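Local coordinates for dally-like protein (Drosophila melanogaster, PDB 3ODN) that probably serves as a cell-surface heparan sulfate proteoglycan of the glypican family and takes part in hedgehog signaling, at residues A90-S95 / D120-L125; V188-S193 / E291-K296; G254-Q259 / N421-V426. The protein carries 2 engineered substitutions. All coordinates share one frame; numbering follows the deposited sequence.

Contact 1: residues A90-S95 / D120-L125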
loop_
_atom_site.group_PDB
_atom_site.type_symbol
_atom_site.label_atom_id
_atom_site.label_comp_id
_atom_site.label_asym_id
_atom_site.label_seq_id
_atom_site.Cartn_x
_atom_site.Cartn_y
_atom_site.Cartn_z
ATOM N N ALA A 90 8.611 8.209 12.642
ATOM C CA ALA A 90 8.419 8.912 13.916
ATOM C C ALA A 90 8.196 7.898 15.056
ATOM O O ALA A 90 8.899 7.955 16.061
ATOM C CB ALA A 90 7.238 9.876 13.814
ATOM N N LEU A 91 7.254 6.943 14.866
ATOM C CA LEU A 91 6.929 5.858 15.794
ATOM C C LEU A 91 8.171 4.989 16.060
ATOM O O LEU A 91 8.376 4.574 17.198
ATOM C CB LEU A 91 5.784 5.002 15.204
ATOM C CG LEU A 91 5.437 3.653 15.872
ATOM C CD1 LEU A 91 4.521 3.844 17.072
ATOM C CD2 LEU A 91 4.806 2.690 14.863
ATOM N N LEU A 92 8.957 4.693 14.999
ATOM C CA LEU A 92 10.152 3.870 15.067
ATOM C C LEU A 92 11.293 4.613 15.778
ATOM O O LEU A 92 12.064 3.970 16.476
ATOM C CB LEU A 92 10.547 3.331 13.673
ATOM C CG LEU A 92 11.672 2.249 13.541
ATOM C CD1 LEU A 92 11.385 0.985 14.373
ATOM C CD2 LEU A 92 11.861 1.853 12.093
ATOM N N LYS A 93 11.343 5.967 15.680
ATOM C CA LYS A 93 12.354 6.756 16.370
ATOM C C LYS A 93 11.978 6.917 17.843
ATOM O O LYS A 93 12.864 6.959 18.693
ATOM C CB LYS A 93 12.596 8.108 15.686
ATOM C CG LYS A 93 13.967 8.719 16.062
ATOM C CD LYS A 93 14.416 9.901 15.182
ATOM C CE LYS A 93 15.313 9.494 14.028
ATOM N NZ LYS A 93 14.529 9.084 12.826
ATOM N N GLU A 94 10.659 6.970 18.139
ATOM C CA GLU A 94 10.092 7.045 19.492
ATOM C C GLU A 94 10.442 5.747 20.243
ATOM O O GLU A 94 10.906 5.811 21.369
ATOM C CB GLU A 94 8.561 7.243 19.419
ATOM C CG GLU A 94 8.014 8.267 20.407
ATOM C CD GLU A 94 7.753 7.820 21.838
ATOM O OE1 GLU A 94 7.977 8.638 22.763
ATOM O OE2 GLU A 94 7.258 6.684 22.031
ATOM N N SER A 95 10.255 4.592 19.597
ATOM C CA SER A 95 10.556 3.252 20.098
ATOM C C SER A 95 12.054 3.098 20.403
ATOM O O SER A 95 12.391 2.593 21.467
ATOM C CB SER A 95 10.108 2.202 19.082
ATOM O OG SER A 95 10.467 0.869 19.415
ATOM N N ASP A 120 22.143 -1.671 16.671
ATOM C CA ASP A 120 22.308 -2.338 15.362
ATOM C C ASP A 120 20.987 -2.965 14.914
ATOM O O ASP A 120 20.752 -3.078 13.711
ATOM C CB ASP A 120 23.388 -3.451 15.395
ATOM C CG ASP A 120 24.827 -2.973 15.369
ATOM O OD1 ASP A 120 25.050 -1.769 15.085
ATOM O OD2 ASP A 120 25.737 -3.794 15.679
ATOM N N LEU A 121 20.164 -3.424 15.871
ATOM C CA LEU A 121 18.856 -3.993 15.592
ATOM C C LEU A 121 17.949 -2.886 15.059
ATOM O O LEU A 121 17.367 -3.059 14.001
ATOM C CB LEU A 121 18.236 -4.664 16.843
ATOM C CG LEU A 121 16.927 -5.441 16.587
ATOM C CD1 LEU A 121 17.176 -6.663 15.751
ATOM C CD2 LEU A 121 16.214 -5.795 17.883
ATOM N N PHE A 122 17.873 -1.735 15.747
ATOM C CA PHE A 122 17.059 -0.614 15.270
ATOM C C PHE A 122 17.457 -0.077 13.888
ATOM O O PHE A 122 16.601 0.388 13.153
ATOM C CB PHE A 122 16.971 0.499 16.315
ATOM C CG PHE A 122 15.920 0.239 17.365
ATOM C CD1 PHE A 122 16.265 -0.322 18.590
ATOM C CD2 PHE A 122 14.580 0.524 17.118
ATOM C CE1 PHE A 122 15.285 -0.585 19.556
ATOM C CE2 PHE A 122 13.597 0.258 18.083
ATOM C CZ PHE A 122 13.960 -0.261 19.309
ATOM N N LYS A 123 18.740 -0.173 13.536
ATOM C CA LYS A 123 19.265 0.263 12.249
ATOM C C LYS A 123 18.777 -0.622 11.122
ATOM O O LYS A 123 18.436 -0.106 10.066
ATOM C CB LYS A 123 20.803 0.327 12.279
ATOM C CG LYS A 123 21.304 1.678 12.771
ATOM C CD LYS A 123 22.418 1.574 13.810
ATOM C CE LYS A 123 22.704 2.921 14.434
ATOM N NZ LYS A 123 23.922 2.895 15.283
ATOM N N GLU A 124 18.716 -1.943 11.353
ATOM C CA GLU A 124 18.234 -2.936 10.398
ATOM C C GLU A 124 16.764 -2.737 10.082
ATOM O O GLU A 124 16.365 -2.836 8.919
ATOM C CB GLU A 124 18.475 -4.346 10.927
ATOM C CG GLU A 124 19.948 -4.745 11.063
ATOM C CD GLU A 124 20.795 -4.953 9.813
ATOM O OE1 GLU A 124 21.801 -5.698 9.898
ATOM O OE2 GLU A 124 20.481 -4.351 8.760
ATOM N N LEU A 125 15.965 -2.425 11.119
ATOM C CA LEU A 125 14.532 -2.171 11.044
ATOM C C LEU A 125 14.309 -0.865 10.311
ATOM O O LEU A 125 13.432 -0.800 9.469
ATOM C CB LEU A 125 13.893 -2.148 12.446
ATOM C CG LEU A 125 14.128 -3.367 13.354
ATOM C CD1 LEU A 125 13.713 -3.055 14.793
ATOM C CD2 LEU A 125 13.415 -4.614 12.842
#
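Phe122 turns the rim of its ring toward Ser95 and Leu92, and this edge-on meeting lies within an antiparallel helix pair in the all-helical core of the glypican. The segments belong to helix 48-106 and helix 115-131; their local axes pass 11.1 Å apart at 175°, almost exactly antiparallel. Leu92 and Phe122 stand level with each other across that gap.

Ser95 OG lies in the plane of the Phe122 ring, 3.5 Å from CE2 and a little farther from CZ, so the hydroxyl meets C-H groups and not the pi face. With OG opposite its own backbone N (chi1 174°), Ser95 swings the oxygen over to this buried side, where it is hydrogen-bonded to the carbonyl oxygen of Val290. The polar atom is therefore satisfied even though its neighbour here is aromatic. Leu92 comes to the same rim from one turn earlier in its helix: CD1 sits near the ring plane, 4.2 Å from Phe122 CD2. The rim is thus occupied on adjoining carbons by a methyl and a hydroxyl, while Phe99 makes a T-shaped stack with the same ring. An alanine at Phe122 would probably open a gap between the helices beside Leu92 CD1 and Ser95 OG, and would leave Phe99 without its aromatic partner.

The forked end of Leu92 does two jobs. Besides facing Phe122, CD1 comes within 4.5 Å of Leu125 CB. Phe194 of helix 182-214 packs on both Leu92 and Leu125 and so joins the pair to a third helix. The other branch, Leu92 CD2, rests against backbone, 4.0 Å from Leu125 O.

Contact 2: residues V188-S193 / E291-K296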
loop_
_atom_site.group_PDB
_atom_site.type_symbol
_atom_site.label_atom_id
_atom_site.label_comp_id
_atom_site.label_asym_id
_atom_site.label_seq_id
_atom_site.Cartn_x
_atom_site.Cartn_y
_atom_site.Cartn_z
ATOM N N VAL A 188 8.502 -13.549 13.734
ATOM C CA VAL A 188 7.408 -13.737 12.786
ATOM C C VAL A 188 6.501 -12.483 12.822
ATOM O O VAL A 188 6.132 -11.993 11.754
ATOM C CB VAL A 188 6.693 -15.116 12.976
ATOM C CG1 VAL A 188 5.421 -15.232 12.143
ATOM C CG2 VAL A 188 7.641 -16.272 12.643
ATOM N N GLN A 189 6.252 -11.894 14.023
ATOM C CA GLN A 189 5.476 -10.642 14.171
ATOM C C GLN A 189 6.194 -9.480 13.491
ATOM O O GLN A 189 5.559 -8.745 12.773
ATOM C CB GLN A 189 5.218 -10.277 15.647
ATOM C CG GLN A 189 4.193 -11.143 16.365
ATOM C CD GLN A 189 4.066 -10.742 17.820
ATOM O OE1 GLN A 189 3.514 -9.683 18.152
ATOM N NE2 GLN A 189 4.576 -11.574 18.727
ATOM N N ILE A 190 7.515 -9.315 13.724
ATOM C CA ILE A 190 8.332 -8.258 13.118
ATOM C C ILE A 190 8.296 -8.370 11.599
ATOM O O ILE A 190 8.051 -7.372 10.943
ATOM C CB ILE A 190 9.787 -8.235 13.703
ATOM C CG1 ILE A 190 9.794 -7.545 15.072
ATOM C CG2 ILE A 190 10.794 -7.524 12.757
ATOM C CD1 ILE A 190 10.760 -8.118 16.040
ATOM N N LYS A 191 8.569 -9.560 11.047
ATOM C CA LYS A 191 8.547 -9.818 9.609
ATOM C C LYS A 191 7.171 -9.428 9.028
ATOM O O LYS A 191 7.107 -8.562 8.176
ATOM C CB LYS A 191 8.882 -11.302 9.310
ATOM C CG LYS A 191 9.018 -11.627 7.811
ATOM C CD LYS A 191 8.110 -12.763 7.407
ATOM C CE LYS A 191 7.823 -12.797 5.922
ATOM N NZ LYS A 191 8.085 -14.140 5.325
ATOM N N ARG A 192 6.081 -9.991 9.548
ATOM C CA ARG A 192 4.732 -9.735 9.024
ATOM C C ARG A 192 4.280 -8.298 9.080
ATOM O O ARG A 192 3.744 -7.794 8.093
ATOM C CB ARG A 192 3.700 -10.710 9.614
ATOM C CG ARG A 192 4.011 -12.190 9.297
ATOM C CD ARG A 192 2.791 -13.044 9.527
ATOM N NE ARG A 192 3.071 -14.476 9.635
ATOM C CZ ARG A 192 2.296 -15.328 10.300
ATOM N NH1 ARG A 192 1.200 -14.901 10.916
ATOM N NH2 ARG A 192 2.622 -16.612 10.374
ATOM N N SER A 193 4.572 -7.598 10.195
ATOM C CA SER A 193 4.166 -6.197 10.363
ATOM C C SER A 193 5.048 -5.221 9.598
ATOM O O SER A 193 4.505 -4.286 9.049
ATOM C CB SER A 193 4.035 -5.836 11.839
ATOM O OG SER A 193 5.228 -6.131 12.540
ATOM N N GLU A 291 5.945 -0.181 19.351
ATOM C CA GLU A 291 5.781 0.596 20.582
ATOM C C GLU A 291 6.208 -0.162 21.894
ATOM O O GLU A 291 6.993 0.407 22.659
ATOM C CB GLU A 291 4.398 1.279 20.680
ATOM C CG GLU A 291 4.027 1.765 22.078
ATOM C CD GLU A 291 3.255 3.067 22.151
ATOM O OE1 GLU A 291 2.323 3.265 21.337
ATOM O OE2 GLU A 291 3.562 3.875 23.057
ATOM N N PRO A 292 5.746 -1.419 22.161
ATOM C CA PRO A 292 6.165 -2.101 23.400
ATOM C C PRO A 292 7.316 -3.076 23.181
ATOM O O PRO A 292 7.417 -4.074 23.902
ATOM C CB PRO A 292 4.896 -2.850 23.802
ATOM C CG PRO A 292 4.097 -3.028 22.465
ATOM C CD PRO A 292 4.790 -2.258 21.401
ATOM N N LEU A 293 8.176 -2.806 22.179
ATOM C CA LEU A 293 9.304 -3.665 21.811
ATOM C C LEU A 293 10.320 -3.825 22.948
ATOM O O LEU A 293 10.845 -4.927 23.141
ATOM C CB LEU A 293 9.959 -3.225 20.483
ATOM C CG LEU A 293 11.040 -4.140 19.859
ATOM C CD1 LEU A 293 10.577 -5.602 19.761
ATOM C CD2 LEU A 293 11.406 -3.646 18.479
ATOM N N ASN A 294 10.507 -2.765 23.749
ATOM C CA ASN A 294 11.390 -2.772 24.919
ATOM C C ASN A 294 10.934 -3.761 25.998
ATOM O O ASN A 294 11.777 -4.491 26.533
ATOM C CB ASN A 294 11.612 -1.363 25.463
ATOM C CG ASN A 294 10.374 -0.551 25.763
ATOM O OD1 ASN A 294 9.236 -1.047 25.800
ATOM N ND2 ASN A 294 10.591 0.726 26.043
ATOM N N ILE A 295 9.582 -3.850 26.217
ATOM C CA ILE A 295 8.887 -4.757 27.147
ATOM C C ILE A 295 9.032 -6.209 26.673
ATOM O O ILE A 295 9.311 -7.078 27.489
ATOM C CB ILE A 295 7.396 -4.333 27.359
ATOM C CG1 ILE A 295 7.290 -2.992 28.118
ATOM C CG2 ILE A 295 6.558 -5.419 28.061
ATOM C CD1 ILE A 295 6.355 -1.963 27.462
ATOM N N LYS A 296 8.868 -6.471 25.361
ATOM C CA LYS A 296 8.997 -7.826 24.786
ATOM C C LYS A 296 10.436 -8.354 24.914
ATOM O O LYS A 296 10.631 -9.537 25.170
ATOM C CB LYS A 296 8.560 -7.849 23.316
ATOM C CG LYS A 296 7.095 -7.514 23.080
ATOM C CD LYS A 296 6.889 -7.004 21.636
ATOM C CE LYS A 296 5.470 -7.127 21.133
ATOM N NZ LYS A 296 5.333 -8.143 20.045
#
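Ile190 and Leu293 are the closest residues along the two backbones, yet their CA atoms stay 9.9 Å apart, so the segments meet through the ends of side chains. Ile190 CD1 and Leu293 CD1 approach to 4.5 Å, a light methyl-to-methyl touch in the interior. Nearer the surface, Lys296 NZ gives a weak hydrogen bond to Gln189 OE1 at 3.0 Å, the two chains crossing obliquely. Gln189 is extended beyond CG, whereas Lys296 bends at its last torsion (chi4 -112°) to bring the ammonium to that oxygen. The amide's other end, NE2, makes a weak bond to Lys185 O, which would help fix which way the group is turned.

Gln189 is also held through its backbone: its carbonyl oxygen accepts from Ser193 N and, at 2.6 Å, from Ser193 OG, the two donors arriving from opposite faces of the carbonyl plane.

Pro292 occupies the N-cap position of helix 293-306, and from the first turn Lys296 points toward helix 182-214 while the end of Leu293 bends round to it; both also touch Leu186. Val289 of the short helix 287-290 packs on Gln189 and Ile190, and on the far flank Asn294 meets helix 48-106.

Contact 3: residues G254-Q259 / N421-V426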
loop_
_atom_site.group_PDB
_atom_site.type_symbol
_atom_site.label_atom_id
_atom_site.label_comp_id
_atom_site.label_asym_id
_atom_site.label_seq_id
_atom_site.Cartn_x
_atom_site.Cartn_y
_atom_site.Cartn_z
ATOM N N GLY A 254 -16.088 4.641 -24.787
ATOM C CA GLY A 254 -15.313 4.357 -25.991
ATOM C C GLY A 254 -14.063 5.212 -26.114
ATOM O O GLY A 254 -13.036 4.739 -26.621
ATOM N N CYS A 255 -14.151 6.488 -25.663
ATOM C CA CYS A 255 -13.034 7.445 -25.639
ATOM C C CYS A 255 -11.965 6.955 -24.674
ATOM O O CYS A 255 -10.779 6.921 -25.020
ATOM C CB CYS A 255 -13.520 8.836 -25.244
ATOM S SG CYS A 255 -14.470 9.686 -26.524
ATOM N N LEU A 256 -12.392 6.574 -23.461
ATOM C CA LEU A 256 -11.498 6.099 -22.406
ATOM C C LEU A 256 -11.448 4.552 -22.363
ATOM O O LEU A 256 -11.255 3.981 -21.286
ATOM C CB LEU A 256 -11.913 6.679 -21.026
ATOM C CG LEU A 256 -12.302 8.166 -20.925
ATOM C CD1 LEU A 256 -13.170 8.413 -19.716
ATOM C CD2 LEU A 256 -11.087 9.056 -20.860
ATOM N N HIS A 257 -11.590 3.871 -23.541
ATOM C CA HIS A 257 -11.532 2.399 -23.627
ATOM C C HIS A 257 -10.108 1.892 -23.343
ATOM O O HIS A 257 -9.882 0.701 -23.105
ATOM C CB HIS A 257 -12.051 1.891 -24.980
ATOM C CG HIS A 257 -12.408 0.436 -24.969
ATOM N ND1 HIS A 257 -13.544 -0.026 -24.322
ATOM C CD2 HIS A 257 -11.755 -0.620 -25.510
ATOM C CE1 HIS A 257 -13.544 -1.339 -24.493
ATOM N NE2 HIS A 257 -12.489 -1.742 -25.204
ATOM N N TYR A 258 -9.152 2.831 -23.346
ATOM C CA TYR A 258 -7.757 2.575 -23.076
ATOM C C TYR A 258 -7.527 2.325 -21.585
ATOM O O TYR A 258 -6.574 1.642 -21.231
ATOM C CB TYR A 258 -6.886 3.705 -23.656
ATOM C CG TYR A 258 -6.839 5.001 -22.870
ATOM C CD1 TYR A 258 -7.560 6.119 -23.289
ATOM C CD2 TYR A 258 -5.960 5.158 -21.803
ATOM C CE1 TYR A 258 -7.458 7.339 -22.616
ATOM C CE2 TYR A 258 -5.847 6.370 -21.126
ATOM C CZ TYR A 258 -6.599 7.459 -21.532
ATOM O OH TYR A 258 -6.462 8.643 -20.841
ATOM N N GLN A 259 -8.412 2.868 -20.718
ATOM C CA GLN A 259 -8.359 2.724 -19.252
ATOM C C GLN A 259 -9.195 1.519 -18.777
ATOM O O GLN A 259 -9.397 1.353 -17.581
ATOM C CB GLN A 259 -8.822 4.016 -18.524
ATOM C CG GLN A 259 -8.775 5.317 -19.334
ATOM C CD GLN A 259 -9.206 6.548 -18.566
ATOM O OE1 GLN A 259 -10.261 6.592 -17.907
ATOM N NE2 GLN A 259 -8.410 7.600 -18.669
ATOM N N ASN A 421 -16.476 5.520 -13.043
ATOM C CA ASN A 421 -17.353 6.679 -12.798
ATOM C C ASN A 421 -16.998 7.910 -13.636
ATOM O O ASN A 421 -17.767 8.865 -13.640
ATOM C CB ASN A 421 -17.425 7.057 -11.298
ATOM C CG ASN A 421 -17.994 5.998 -10.377
ATOM O OD1 ASN A 421 -18.798 5.131 -10.763
ATOM N ND2 ASN A 421 -17.533 6.014 -9.130
ATOM N N LEU A 422 -15.848 7.901 -14.330
ATOM C CA LEU A 422 -15.416 9.009 -15.180
ATOM C C LEU A 422 -16.477 9.345 -16.255
ATOM O O LEU A 422 -16.994 10.461 -16.163
ATOM C CB LEU A 422 -13.986 8.825 -15.761
ATOM C CG LEU A 422 -12.776 9.191 -14.865
ATOM C CD1 LEU A 422 -11.474 8.813 -15.543
ATOM C CD2 LEU A 422 -12.713 10.696 -14.568
ATOM N N PRO A 423 -16.965 8.423 -17.151
ATOM C CA PRO A 423 -18.044 8.819 -18.082
ATOM C C PRO A 423 -19.273 9.452 -17.409
ATOM O O PRO A 423 -19.779 10.461 -17.894
ATOM C CB PRO A 423 -18.380 7.520 -18.834
ATOM C CG PRO A 423 -17.714 6.433 -18.083
ATOM C CD PRO A 423 -16.521 7.045 -17.437
ATOM N N HIS A 424 -19.710 8.895 -16.270
ATOM C CA HIS A 424 -20.861 9.399 -15.503
ATOM C C HIS A 424 -20.581 10.790 -14.911
ATOM O O HIS A 424 -21.461 11.646 -14.951
ATOM C CB HIS A 424 -21.281 8.388 -14.411
ATOM C CG HIS A 424 -21.413 6.992 -14.932
ATOM N ND1 HIS A 424 -22.546 6.584 -15.630
ATOM C CD2 HIS A 424 -20.521 5.975 -14.913
ATOM C CE1 HIS A 424 -22.307 5.337 -16.002
ATOM N NE2 HIS A 424 -21.109 4.919 -15.578
ATOM N N SER A 425 -19.342 11.017 -14.406
ATOM C CA SER A 425 -18.882 12.303 -13.871
ATOM C C SER A 425 -18.918 13.375 -14.999
ATOM O O SER A 425 -19.557 14.425 -14.827
ATOM C CB SER A 425 -17.484 12.161 -13.261
ATOM O OG SER A 425 -16.969 13.383 -12.755
ATOM N N VAL A 426 -18.320 13.053 -16.177
ATOM C CA VAL A 426 -18.299 13.903 -17.379
ATOM C C VAL A 426 -19.726 14.326 -17.840
ATOM O O VAL A 426 -19.965 15.517 -18.060
ATOM C CB VAL A 426 -17.495 13.262 -18.552
ATOM C CG1 VAL A 426 -17.334 14.240 -19.714
ATOM C CG2 VAL A 426 -16.131 12.767 -18.093
#
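A 2.8 Å bond from Ser425 N to Asn421 O, the shortest polar link here, closes the turn that presents Leu422 and Pro423 to Leu256. Val426 N continues the pattern by bonding to Leu422 O.

Across the gap the meeting is apolar. Leu256 CD1 is the atom that does the work, lying 4.1 Å from Leu422 CB and 4.3 Å from Pro423 CD, so one methyl settles where the two residues join. The Leu256 and Leu422 side chains cross at about a right angle. Leu256, the first residue past the helical part of helix 245-255, points toward the other segment, and with CG beside the backbone N (chi1 -43°) it puts CD1 against Leu422 and Pro423.

Both segments belong to a disulfide-rich part of the glypican's helical core. Cys255 is joined to Cys223, and the disulfides Cys248-Cys427 and Cys244-Cys442 tie the region of helix 245-255 to that of helix 422-428 and the chain beyond it. The leucine-proline packing thus lies beside covalent cross-links between the same two parts of the fold. Pro423 and Val426 also lean on Ile252, while Leu256 touches Thr66 of the long helix 48-106.

Gln259, at the N-cap position of helix 260-281, comes in as a second partner for Leu422, again roughly at right angles. Its OE1 sits 3.5 Å from Leu422 CD1, a polar atom against a methyl. The amide is steadied from its own side: NE2 gives a weak hydrogen bond to Tyr258 OH, and Gln259 CG lies over the centre of the Tyr258 ring, 3.6 Å above its plane. Gln259 N bonds to Leu256 O, drawing the bases of the two side chains that meet Leu422 into one turn.

Contacts 1 and 2 are neighbours, their centres 11 Å apart, and they touch: Leu125 CD2 of the first packs against Ile190 CG2 of the second. Contact 3 lies about 45 Å from either, centre to centre, on the opposite side of the chain's middle. Long helices span the distance. Helix 48-106 carries segment 90-95 and also reaches contact 3 through Thr66; helix 182-214 carries segment 188-193 and ends near Gln259 at Val214. Along the chain, contact 1 is complete before contact 2 opens, whereas the segments of contacts 2 and 3 alternate. The chain therefore runs back and forth between distant regions of one elongated helical core.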